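Avirulence protein AvrP123 (Melampsora lini, PDB 5VJJ) is a zinc-binding effector of the flax rust fungus that is recognised by the flax resistance protein P and may act in the plant cell nucleus. Local coordinates at residues Y54-R57 and P63-H66. Numbering follows the deposited sequence.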
# COMPACT_ATOMS: atom_id res chain seq x y z
N TYR A 54 0.93 2.46 5.29
CA TYR A 54 0.74 3.81 5.78
C TYR A 54 0.10 3.75 7.16
O TYR A 54 -0.92 3.08 7.34
CB TYR A 54 -0.13 4.63 4.82
CG TYR A 54 0.40 4.67 3.41
CD1 TYR A 54 1.47 5.50 3.07
CD2 TYR A 54 -0.15 3.88 2.41
CE1 TYR A 54 1.96 5.54 1.78
CE2 TYR A 54 0.34 3.91 1.12
CZ TYR A 54 1.39 4.74 0.81
OH TYR A 54 1.88 4.77 -0.48
N MET A 55 0.72 4.43 8.12
CA MET A 55 0.20 4.57 9.47
C MET A 55 -0.21 6.03 9.65
O MET A 55 0.62 6.93 9.46
CB MET A 55 1.24 4.17 10.51
CG MET A 55 1.54 2.68 10.56
SD MET A 55 0.23 1.78 11.40
CE MET A 55 1.12 0.34 11.98
N TYR A 56 -1.46 6.26 10.02
CA TYR A 56 -1.95 7.61 10.20
C TYR A 56 -3.03 7.63 11.27
O TYR A 56 -3.48 6.59 11.76
CB TYR A 56 -2.46 8.19 8.88
CG TYR A 56 -3.38 7.25 8.14
CD1 TYR A 56 -2.88 6.38 7.19
CD2 TYR A 56 -4.74 7.23 8.40
CE1 TYR A 56 -3.71 5.52 6.50
CE2 TYR A 56 -5.57 6.38 7.72
CZ TYR A 56 -5.06 5.53 6.77
OH TYR A 56 -5.91 4.67 6.10
N ARG A 57 -3.43 8.84 11.64
CA ARG A 57 -4.43 9.09 12.68
C ARG A 57 -5.51 9.96 12.05
O ARG A 57 -5.40 11.18 12.04
CB ARG A 57 -3.80 9.76 13.90
CG ARG A 57 -4.76 10.04 15.06
CD ARG A 57 -4.90 8.83 15.96
NE ARG A 57 -3.74 8.65 16.83
CZ ARG A 57 -3.66 9.06 18.09
NH1 ARG A 57 -4.68 9.67 18.68
NH2 ARG A 57 -2.54 8.84 18.78
N PRO A 63 -6.86 6.16 14.75
CA PRO A 63 -5.74 5.34 14.26
C PRO A 63 -6.15 4.35 13.18
O PRO A 63 -7.04 3.52 13.41
CB PRO A 63 -5.24 4.62 15.52
CG PRO A 63 -5.66 5.51 16.66
CD PRO A 63 -6.94 6.17 16.23
N ARG A 64 -5.51 4.40 12.01
CA ARG A 64 -5.87 3.51 10.91
C ARG A 64 -4.65 3.31 10.02
O ARG A 64 -3.68 4.06 10.08
CB ARG A 64 -7.06 4.05 10.11
CG ARG A 64 -7.66 3.04 9.15
CD ARG A 64 -8.95 3.55 8.52
NE ARG A 64 -9.63 2.52 7.74
CZ ARG A 64 -10.81 2.67 7.15
NH1 ARG A 64 -11.46 3.83 7.24
NH2 ARG A 64 -11.34 1.67 6.46
N SER A 65 -4.72 2.27 9.18
CA SER A 65 -3.61 1.89 8.32
C SER A 65 -4.14 1.17 7.09
O SER A 65 -5.22 0.58 7.13
CB SER A 65 -2.62 0.99 9.08
OG SER A 65 -1.51 0.63 8.27
N HIS A 66 -3.37 1.23 6.00
CA HIS A 66 -3.66 0.46 4.80
C HIS A 66 -2.39 0.36 3.97
O HIS A 66 -1.46 1.16 4.14
CB HIS A 66 -4.81 1.07 3.98
CG HIS A 66 -4.41 2.25 3.15
ND1 HIS A 66 -4.79 3.54 3.47
CD2 HIS A 66 -3.70 2.34 2.00
CE1 HIS A 66 -4.32 4.37 2.56
NE2 HIS A 66 -3.65 3.67 1.66
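Y56 and H66 meet on one face of an antiparallel β-hairpin, formed by strands 51-58 and 64-69, with the zinc ligands C58, at the end of the first strand, and C61, in the connecting loop. With CG between the backbone N and the carbonyl carbon (chi1 47°), the Y56 ring swings across to the partner strand. There R64 O lies over the centre of one ring face, and R64 CB touches CE2 at 3.7 Å. The phenol OH reaches the in-plane edge of the H66 imidazole, sharing a hydrogen bond with ND1 (3.1 Å), while the two side chains cross at about a right angle. Y54 CD2 approaches H66 NE2 at 3.6 Å, its ring oblique to the imidazole, completing an aromatic cluster; histidine suits this place because its ring packs with aromatic neighbours while ND1 can pair with a hydroxyl. R64, extended from CG to NE, lies beside Y56 and comes near zinc ligand C61; Y56 also touches C16, another ligand of that zinc. Backbone hydrogen bonds join Y56 and R64 in both directions, and Y54 N donates to H66 O. On the other face, M55 SD lies against S65 CB, and R57, bent at chi2 and chi3, lays CD 3.4 Å from P63 CD. S65, small and hydroxyl-bearing, holds OG anti to its own N (chi1 -179°), near Y54 O: this 2.7 Å hydrogen bond arrives 43° out of the carbonyl plane, and Q53 NE2 also bonds to OG.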